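Long-range contacts in putative GH105 family protein (Salmonella enterica subsp. enterica serovar Paratyphi A, PDB 3QWT), which probably acts as a glycoside hydrolase of family GH105, whose characterised members remove unsaturated uronic acid residues from oligosaccharides: residues H163-D169 and W213-Y219; V175-A179 and Y190-A194; I241-L245 and L260-L264. All coordinates share one frame; numbering follows the deposited sequence.

Interaction 1 (H163-D169 and W213-Y219); sequences HQQMWDD and WFHGWSY
Q165–W167 and G216–S218 pair as the two strands of a small antiparallel sheet on the helical framework of the alpha/alpha toroid. M166 and W217 form its central hydrogen-bonded pair: M166 N gives its proton to W217 O at 2.8 Å in a fairly straight bond (167°), and W217 N returns one to M166 O. The pairing runs on beyond the strands, with Y219 N bonded to Q164 O at 2.9 Å and D168 N bonded to H215 O at 3.1 Å. On the face of M166 and W217, the selenium of M166 lies obliquely beside the Y219 ring, 3.9 Å from CE1. The Q164 side chain, bent at CB–CG (chi2 -75°), lies crosswise to Y219; Q164 OE1 packs 3.6 Å from Y219 CB, while NE2 bonds D149. On the other face, W167 NE1 meets Q165 OE1 nearly in its own ring plane at 2.7 Å, which helps set the turn of the indole, on which H155 stacks. W167 CE3 lies 3.8 Å from H215 NE2, the rings oblique. H215 NE2 donates to D169 OD2 on its syn side at 3.0 Å, in a bent bond somewhat out of the carboxylate plane, while ND1 bonds Y354. With W236 NE1 on D169 OD1, both carboxylate oxygens have a donor, which should restrict rotation of the group beside a bound glycerol, consistent with a sugar-binding pocket.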
loop_
_atom_site.group_PDB
_atom_site.type_symbol
_atom_site.label_atom_id
_atom_site.label_comp_id
_atom_site.label_asym_id
_atom_site.label_seq_id
_atom_site.Cartn_x
_atom_site.Cartn_y
_atom_site.Cartn_z
ATOM N N HIS A 163 46.723 0.325 -5.162
ATOM C CA HIS A 163 46.313 0.506 -3.786
ATOM C C HIS A 163 45.786 1.920 -3.539
ATOM O O HIS A 163 46.370 2.914 -3.992
ATOM C CB HIS A 163 47.480 0.199 -2.851
ATOM C CG HIS A 163 47.065 0.003 -1.432
ATOM N ND1 HIS A 163 46.202 -1.001 -1.045
ATOM C CD2 HIS A 163 47.370 0.694 -0.309
ATOM C CE1 HIS A 163 46.001 -0.925 0.258
ATOM N NE2 HIS A 163 46.697 0.097 0.728
ATOM N N GLN A 164 44.655 1.996 -2.842
ATOM C CA GLN A 164 44.110 3.275 -2.378
ATOM C C GLN A 164 43.706 4.277 -3.468
ATOM O O GLN A 164 43.400 5.421 -3.151
ATOM C CB GLN A 164 45.097 3.952 -1.422
ATOM C CG GLN A 164 45.244 3.250 -0.089
ATOM C CD GLN A 164 44.054 3.483 0.825
ATOM O OE1 GLN A 164 42.903 3.490 0.387
ATOM N NE2 GLN A 164 44.332 3.688 2.101
ATOM N N GLN A 165 43.706 3.862 -4.735
ATOM C CA GLN A 165 43.380 4.781 -5.836
ATOM C C GLN A 165 41.937 4.648 -6.316
ATOM O O GLN A 165 41.379 3.530 -6.354
ATOM C CB GLN A 165 44.292 4.550 -7.048
ATOM C CG GLN A 165 45.768 4.776 -6.824
ATOM C CD GLN A 165 46.563 4.532 -8.109
ATOM O OE1 GLN A 165 46.024 4.664 -9.208
ATOM N NE2 GLN A 165 47.835 4.171 -7.974
HETATM N N MSE A 166 41.362 5.793 -6.702
HETATM C CA MSE A 166 40.048 5.869 -7.353
HETATM C C MSE A 166 40.198 6.597 -8.696
HETATM O O MSE A 166 40.847 7.644 -8.769
HETATM C CB MSE A 166 39.043 6.602 -6.461
HETATM C CG MSE A 166 38.692 5.867 -5.168
HETATM SE SE MSE A 166 37.398 6.760 -3.973
HETATM C CE MSE A 166 35.764 6.699 -5.077
ATOM N N TRP A 167 39.622 6.045 -9.760
ATOM C CA TRP A 167 39.730 6.681 -11.081
ATOM C C TRP A 167 38.364 7.010 -11.666
ATOM O O TRP A 167 37.375 6.336 -11.354
ATOM C CB TRP A 167 40.436 5.756 -12.087
ATOM C CG TRP A 167 41.824 5.333 -11.735
ATOM C CD1 TRP A 167 42.427 5.412 -10.521
ATOM C CD2 TRP A 167 42.784 4.752 -12.625
ATOM N NE1 TRP A 167 43.704 4.912 -10.596
ATOM C CE2 TRP A 167 43.946 4.493 -11.875
ATOM C CE3 TRP A 167 42.770 4.424 -13.982
ATOM C CZ2 TRP A 167 45.098 3.930 -12.439
ATOM C CZ3 TRP A 167 43.909 3.854 -14.542
ATOM C CH2 TRP A 167 45.060 3.620 -13.769
ATOM N N ASP A 168 38.319 8.005 -12.553
ATOM C CA ASP A 168 37.124 8.241 -13.369
ATOM C C ASP A 168 36.555 6.932 -13.957
ATOM O O ASP A 168 35.366 6.669 -13.869
ATOM C CB ASP A 168 37.451 9.154 -14.548
ATOM C CG ASP A 168 38.112 10.474 -14.124
ATOM O OD1 ASP A 168 38.135 10.806 -12.924
ATOM O OD2 ASP A 168 38.606 11.189 -15.008
ATOM N N ASP A 169 37.435 6.157 -14.586
ATOM C CA ASP A 169 37.076 5.022 -15.416
ATOM C C ASP A 169 36.211 4.010 -14.635
ATOM O O ASP A 169 35.380 3.301 -15.203
ATOM C CB ASP A 169 38.354 4.345 -15.965
ATOM C CG ASP A 169 39.324 5.348 -16.662
ATOM O OD1 ASP A 169 39.556 5.237 -17.892
ATOM O OD2 ASP A 169 39.862 6.249 -15.981
ATOM N N TRP A 213 36.773 17.166 -14.543
ATOM C CA TRP A 213 37.220 16.190 -13.550
ATOM C C TRP A 213 38.708 15.847 -13.630
ATOM O O TRP A 213 39.308 15.864 -14.704
ATOM C CB TRP A 213 36.441 14.888 -13.716
ATOM C CG TRP A 213 35.056 14.913 -13.163
ATOM C CD1 TRP A 213 34.116 15.877 -13.343
ATOM C CD2 TRP A 213 34.441 13.888 -12.375
ATOM N NE1 TRP A 213 32.947 15.528 -12.689
ATOM C CE2 TRP A 213 33.125 14.310 -12.094
ATOM C CE3 TRP A 213 34.883 12.662 -11.866
ATOM C CZ2 TRP A 213 32.241 13.542 -11.327
ATOM C CZ3 TRP A 213 34.011 11.896 -11.110
ATOM C CH2 TRP A 213 32.699 12.345 -10.840
ATOM N N PHE A 214 39.291 15.498 -12.488
ATOM C CA PHE A 214 40.636 14.959 -12.477
ATOM C C PHE A 214 40.622 13.465 -12.781
ATOM O O PHE A 214 39.685 12.750 -12.411
ATOM C CB PHE A 214 41.296 15.228 -11.130
ATOM C CG PHE A 214 41.498 16.689 -10.852
ATOM C CD1 PHE A 214 42.317 17.446 -11.667
ATOM C CD2 PHE A 214 40.850 17.308 -9.799
ATOM C CE1 PHE A 214 42.498 18.813 -11.419
ATOM C CE2 PHE A 214 41.029 18.668 -9.553
ATOM C CZ PHE A 214 41.853 19.415 -10.366
ATOM N N HIS A 215 41.666 12.985 -13.434
ATOM C CA HIS A 215 41.701 11.571 -13.790
ATOM C C HIS A 215 41.657 10.660 -12.559
ATOM O O HIS A 215 40.809 9.767 -12.476
ATOM C CB HIS A 215 42.915 11.228 -14.665
ATOM C CG HIS A 215 42.922 9.809 -15.133
ATOM N ND1 HIS A 215 44.066 9.167 -15.559
ATOM C CD2 HIS A 215 41.918 8.905 -15.237
ATOM C CE1 HIS A 215 43.764 7.926 -15.905
ATOM N NE2 HIS A 215 42.470 7.743 -15.721
ATOM N N GLY A 216 42.560 10.889 -11.608
ATOM C CA GLY A 216 42.672 10.013 -10.457
ATOM C C GLY A 216 42.791 10.681 -9.095
ATOM O O GLY A 216 43.073 11.883 -8.981
ATOM N N TRP A 217 42.579 9.862 -8.062
ATOM C CA TRP A 217 42.708 10.252 -6.662
ATOM C C TRP A 217 43.353 9.110 -5.887
ATOM O O TRP A 217 43.048 7.933 -6.118
ATOM C CB TRP A 217 41.327 10.552 -6.055
ATOM C CG TRP A 217 41.320 10.570 -4.549
ATOM C CD1 TRP A 217 40.947 9.553 -3.723
ATOM C CD2 TRP A 217 41.715 11.649 -3.697
ATOM N NE1 TRP A 217 41.086 9.933 -2.412
ATOM C CE2 TRP A 217 41.563 11.215 -2.372
ATOM C CE3 TRP A 217 42.200 12.940 -3.929
ATOM C CZ2 TRP A 217 41.859 12.029 -1.282
ATOM C CZ3 TRP A 217 42.498 13.742 -2.847
ATOM C CH2 TRP A 217 42.329 13.286 -1.542
ATOM N N SER A 218 44.222 9.449 -4.948
ATOM C CA SER A 218 44.780 8.431 -4.075
ATOM C C SER A 218 44.631 8.786 -2.603
ATOM O O SER A 218 44.913 9.913 -2.186
ATOM C CB SER A 218 46.249 8.175 -4.394
ATOM O OG SER A 218 46.759 7.215 -3.490
ATOM N N TYR A 219 44.191 7.813 -1.816
ATOM C CA TYR A 219 44.066 8.025 -0.384
ATOM C C TYR A 219 45.414 7.858 0.303
ATOM O O TYR A 219 45.567 8.158 1.485
ATOM C CB TYR A 219 43.022 7.092 0.219
ATOM C CG TYR A 219 41.608 7.642 0.144
ATOM C CD1 TYR A 219 40.630 6.999 -0.588
ATOM C CD2 TYR A 219 41.265 8.806 0.812
ATOM C CE1 TYR A 219 39.339 7.494 -0.650
ATOM C CE2 TYR A 219 39.984 9.307 0.761
ATOM C CZ TYR A 219 39.023 8.645 0.026
ATOM O OH TYR A 219 37.748 9.145 -0.040
#

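Interaction 2 (V175-A179 and Y190-A194); sequences VLPLA and YVEEA
The helix segments V175–A179 and Y190–A194 run antiparallel at 153°, their axes only 8.5 Å apart at the closest, with A179 CA and V191 CA 4.7 Å from each other. Small side chains permit this approach: A179 CB and A194 CB meet at 3.9 Å, methyl against methyl. V175 extends the same seam by one turn. V175 CG1, anti to the backbone N, rests 3.8 Å from A194 CB and also touches the carbonyl oxygen of A194. At the other end, V191 CG2 packs against A179 O at 3.8 Å.

L178 provides the largest side chain of its segment in the contact. It lies nearly perpendicular to Y190 and splits its two methyls between neighbours. L178 CD1 sits 3.6 Å from Y190 CB and also touches the base of the ring, while L178 CD2 reaches the aliphatic part of E193, 3.9 Å from E193 CG. With CG anti to N (chi1 174°) and chi2 at 63°, the fork of the leucine faces the turn that links these two residues. Only the far end of the tyrosine leads away from the seam, toward helix 131-143, where A138 and M142 touch the side chain and its OH bonds E139 and R187. The E193 carboxylate likewise looks elsewhere, forming salt bridges with R147 and with R258 of the second subunit. No polar bond joins the two segments, so the seam is held by packing alone. Consecutive antiparallel helices joined by a short turn, as 170-184 and 188-205 are here, are the building pattern of the alpha/alpha toroid.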
loop_
_atom_site.group_PDB
_atom_site.type_symbol
_atom_site.label_atom_id
_atom_site.label_comp_id
_atom_site.label_asym_id
_atom_site.label_seq_id
_atom_site.Cartn_x
_atom_site.Cartn_y
_atom_site.Cartn_z
ATOM N N VAL A 175 30.797 0.545 -11.840
ATOM C CA VAL A 175 29.628 1.107 -11.208
ATOM C C VAL A 175 28.371 0.964 -12.062
ATOM O O VAL A 175 27.360 0.462 -11.597
ATOM C CB VAL A 175 29.786 2.577 -10.837
ATOM C CG1 VAL A 175 28.564 3.001 -10.025
ATOM C CG2 VAL A 175 31.054 2.780 -10.047
ATOM N N LEU A 176 28.417 1.425 -13.301
ATOM C CA LEU A 176 27.214 1.389 -14.112
ATOM C C LEU A 176 26.719 -0.049 -14.299
ATOM O O LEU A 176 25.528 -0.306 -14.178
ATOM C CB LEU A 176 27.430 2.093 -15.454
ATOM C CG LEU A 176 26.225 2.038 -16.392
ATOM C CD1 LEU A 176 24.992 2.640 -15.736
ATOM C CD2 LEU A 176 26.537 2.765 -17.663
ATOM N N PRO A 177 27.633 -0.992 -14.596
ATOM C CA PRO A 177 27.186 -2.392 -14.692
ATOM C C PRO A 177 26.526 -2.871 -13.409
ATOM O O PRO A 177 25.526 -3.586 -13.458
ATOM C CB PRO A 177 28.488 -3.163 -14.937
ATOM C CG PRO A 177 29.372 -2.174 -15.639
ATOM C CD PRO A 177 29.010 -0.812 -15.103
ATOM N N LEU A 178 27.079 -2.483 -12.268
ATOM C CA LEU A 178 26.516 -2.900 -10.984
ATOM C C LEU A 178 25.102 -2.352 -10.773
ATOM O O LEU A 178 24.197 -3.078 -10.390
ATOM C CB LEU A 178 27.418 -2.478 -9.830
ATOM C CG LEU A 178 26.820 -2.757 -8.458
ATOM C CD1 LEU A 178 26.611 -4.274 -8.218
ATOM C CD2 LEU A 178 27.719 -2.154 -7.404
ATOM N N ALA A 179 24.928 -1.065 -11.032
ATOM C CA ALA A 179 23.613 -0.437 -11.060
ATOM C C ALA A 179 22.633 -1.190 -11.969
ATOM O O ALA A 179 21.501 -1.476 -11.581
ATOM C CB ALA A 179 23.746 0.998 -11.540
ATOM N N TYR A 190 22.551 -3.230 -4.576
ATOM C CA TYR A 190 23.541 -2.973 -5.625
ATOM C C TYR A 190 23.430 -1.522 -6.079
ATOM O O TYR A 190 24.429 -0.848 -6.321
ATOM C CB TYR A 190 23.324 -3.864 -6.849
ATOM C CG TYR A 190 23.529 -5.340 -6.627
ATOM C CD1 TYR A 190 23.975 -5.844 -5.404
ATOM C CD2 TYR A 190 23.284 -6.242 -7.664
ATOM C CE1 TYR A 190 24.152 -7.226 -5.212
ATOM C CE2 TYR A 190 23.446 -7.606 -7.486
ATOM C CZ TYR A 190 23.889 -8.094 -6.269
ATOM O OH TYR A 190 24.057 -9.451 -6.139
ATOM N N VAL A 191 22.197 -1.060 -6.208
ATOM C CA VAL A 191 21.946 0.286 -6.680
ATOM C C VAL A 191 22.352 1.308 -5.626
ATOM O O VAL A 191 22.857 2.377 -5.962
ATOM C CB VAL A 191 20.470 0.472 -7.026
ATOM C CG1 VAL A 191 20.203 1.917 -7.413
ATOM C CG2 VAL A 191 20.072 -0.485 -8.148
ATOM N N GLU A 192 22.131 0.976 -4.355
ATOM C CA GLU A 192 22.516 1.874 -3.263
ATOM C C GLU A 192 24.042 2.009 -3.263
ATOM O O GLU A 192 24.590 3.114 -3.172
ATOM C CB GLU A 192 22.010 1.383 -1.889
ATOM C CG GLU A 192 20.547 1.698 -1.591
ATOM C CD GLU A 192 20.120 3.109 -2.045
ATOM O OE1 GLU A 192 19.501 3.201 -3.127
ATOM O OE2 GLU A 192 20.383 4.120 -1.340
ATOM N N GLU A 193 24.720 0.878 -3.407
ATOM C CA GLU A 193 26.170 0.871 -3.462
ATOM C C GLU A 193 26.635 1.738 -4.621
ATOM O O GLU A 193 27.571 2.532 -4.493
ATOM C CB GLU A 193 26.681 -0.563 -3.637
ATOM C CG GLU A 193 28.182 -0.651 -3.860
ATOM C CD GLU A 193 29.007 -0.166 -2.659
ATOM O OE1 GLU A 193 30.207 0.130 -2.839
ATOM O OE2 GLU A 193 28.467 -0.100 -1.535
ATOM N N ALA A 194 25.971 1.576 -5.757
ATOM C CA ALA A 194 26.342 2.303 -6.969
ATOM C C ALA A 194 26.232 3.838 -6.798
ATOM O O ALA A 194 27.118 4.589 -7.185
ATOM C CB ALA A 194 25.503 1.810 -8.150
#

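Interaction 3 (I241-L245 and L260-L264); sequences IPDFL and LVQVL
I241 O accepts the backbone proton of L245 at 2.8 Å, the helical bond that brings these two residues to one side of their helix, both facing L260–L264. I241 spreads its branches over the opposite helix. I241 CG2 lies 3.7 Å from L260 O and also touches L264 CB, while I241 CD1 goes to V263 CG1 at 3.8 Å. With CG1 beside the backbone N (chi1 -67°) and the chain extended beyond it, the delta methyl runs squarely across the valine. One turn further on, L245 and L260 lie alongside each other with their tips pointing opposite ways, CD2 of L245 3.6 Å from CD1 of L260. The second methyl of L245, CD1, turns to V261 CG2 at 3.9 Å.

Helices 231-248 and 255-272, which carry these residues, are neighbours in sequence and run antiparallel, an up-and-down pairing of the alpha/alpha toroid. Across this contact the axes of the two segments come within 10.4 Å at an angle of 163°, a spacing filled by leucine and isoleucine side chains. L260 CD1 has a second neighbour: it abuts the rim of the F244 ring, close to the plane of the aromatic atoms and 3.8 Å from F244 CD2. The same ring lies almost parallel to that of F198, on helix 188-205. P242 makes a looser contact, its CG 4.2 Å from L264 CD2. Behind this apolar face, the D243 carboxylate points to the other side of the helix, where OD1 takes both K306 NZ, in a salt bridge, and Y302 OH, and OD2 bonds Y74 OH.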
loop_
_atom_site.group_PDB
_atom_site.type_symbol
_atom_site.label_atom_id
_atom_site.label_comp_id
_atom_site.label_asym_id
_atom_site.label_seq_id
_atom_site.Cartn_x
_atom_site.Cartn_y
_atom_site.Cartn_z
ATOM N N ILE A 241 26.682 9.521 -16.291
ATOM C CA ILE A 241 25.663 10.244 -15.546
ATOM C C ILE A 241 24.283 10.144 -16.221
ATOM O O ILE A 241 23.276 9.888 -15.556
ATOM C CB ILE A 241 26.063 11.703 -15.297
ATOM C CG1 ILE A 241 27.262 11.740 -14.343
ATOM C CG2 ILE A 241 24.888 12.490 -14.706
ATOM C CD1 ILE A 241 27.819 13.126 -14.082
ATOM N N PRO A 242 24.232 10.337 -17.540
ATOM C CA PRO A 242 22.922 10.291 -18.181
ATOM C C PRO A 242 22.377 8.878 -18.177
ATOM O O PRO A 242 21.178 8.691 -17.960
ATOM C CB PRO A 242 23.222 10.747 -19.615
ATOM C CG PRO A 242 24.431 11.587 -19.477
ATOM C CD PRO A 242 25.258 10.898 -18.432
ATOM N N ASP A 243 23.241 7.892 -18.395
ATOM C CA ASP A 243 22.764 6.512 -18.393
ATOM C C ASP A 243 22.348 6.071 -17.002
ATOM O O ASP A 243 21.350 5.375 -16.830
ATOM C CB ASP A 243 23.808 5.574 -18.999
ATOM C CG ASP A 243 23.863 5.679 -20.519
ATOM O OD1 ASP A 243 23.250 6.609 -21.090
ATOM O OD2 ASP A 243 24.515 4.836 -21.137
ATOM N N PHE A 244 23.109 6.508 -16.008
ATOM C CA PHE A 244 22.805 6.198 -14.625
ATOM C C PHE A 244 21.468 6.851 -14.232
ATOM O O PHE A 244 20.593 6.206 -13.642
ATOM C CB PHE A 244 23.959 6.664 -13.738
ATOM C CG PHE A 244 23.847 6.233 -12.308
ATOM C CD1 PHE A 244 23.632 4.916 -11.985
ATOM C CD2 PHE A 244 23.964 7.157 -11.287
ATOM C CE1 PHE A 244 23.529 4.529 -10.677
ATOM C CE2 PHE A 244 23.863 6.779 -9.987
ATOM C CZ PHE A 244 23.646 5.455 -9.675
ATOM N N LEU A 245 21.297 8.117 -14.596
ATOM C CA LEU A 245 20.070 8.826 -14.268
ATOM C C LEU A 245 18.855 8.141 -14.866
ATOM O O LEU A 245 17.778 8.067 -14.256
ATOM C CB LEU A 245 20.126 10.250 -14.778
ATOM C CG LEU A 245 20.977 11.213 -13.959
ATOM C CD1 LEU A 245 20.933 12.585 -14.609
ATOM C CD2 LEU A 245 20.481 11.262 -12.527
ATOM N N LEU A 260 23.056 15.057 -9.380
ATOM C CA LEU A 260 23.763 14.489 -10.534
ATOM C C LEU A 260 23.615 15.355 -11.779
ATOM O O LEU A 260 24.559 15.528 -12.543
ATOM C CB LEU A 260 23.298 13.061 -10.829
ATOM C CG LEU A 260 23.631 12.033 -9.746
ATOM C CD1 LEU A 260 23.147 10.641 -10.146
ATOM C CD2 LEU A 260 25.134 12.046 -9.453
ATOM N N VAL A 261 22.417 15.885 -11.983
ATOM C CA VAL A 261 22.184 16.810 -13.065
ATOM C C VAL A 261 23.125 18.007 -12.920
ATOM O O VAL A 261 23.650 18.502 -13.905
ATOM C CB VAL A 261 20.724 17.280 -13.084
ATOM C CG1 VAL A 261 20.539 18.488 -14.029
ATOM C CG2 VAL A 261 19.794 16.114 -13.462
ATOM N N GLN A 262 23.348 18.450 -11.685
ATOM C CA GLN A 262 24.238 19.573 -11.415
ATOM C C GLN A 262 25.683 19.281 -11.784
ATOM O O GLN A 262 26.350 20.110 -12.411
ATOM C CB GLN A 262 24.171 19.976 -9.942
ATOM C CG GLN A 262 25.093 21.145 -9.590
ATOM C CD GLN A 262 26.500 20.702 -9.166
ATOM O OE1 GLN A 262 27.444 21.484 -9.222
ATOM N NE2 GLN A 262 26.632 19.461 -8.720
ATOM N N VAL A 263 26.170 18.106 -11.399
ATOM C CA VAL A 263 27.527 17.689 -11.750
ATOM C C VAL A 263 27.703 17.602 -13.263
ATOM O O VAL A 263 28.708 18.070 -13.824
ATOM C CB VAL A 263 27.859 16.332 -11.128
ATOM C CG1 VAL A 263 29.177 15.753 -11.730
ATOM C CG2 VAL A 263 27.900 16.464 -9.603
ATOM N N LEU A 264 26.709 17.012 -13.923
ATOM C CA LEU A 264 26.722 16.911 -15.371
ATOM C C LEU A 264 26.779 18.309 -15.996
ATOM O O LEU A 264 27.585 18.578 -16.892
ATOM C CB LEU A 264 25.494 16.158 -15.877
ATOM C CG LEU A 264 25.458 16.000 -17.406
ATOM C CD1 LEU A 264 26.606 15.130 -17.869
ATOM C CD2 LEU A 264 24.135 15.411 -17.858
#

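From the N terminus, the chain passes through strand 165-167 and straight into helix 170-184, turns back along helix 188-205, and reaches strand 216-218. Interaction 2 closes the short turn between these helices and is nested inside the longer loop closed by interaction 1. Interaction 3 follows in series, closing the turn between helices 231-248 and 255-272. The interactions touch in space as well. F244 of interaction 3 packs on A179 and A194 of interaction 2, and W213 of interaction 1 rests on V263. Together they join four successive helices of the toroid to the small sheet, and all three come within reach of the second subunit.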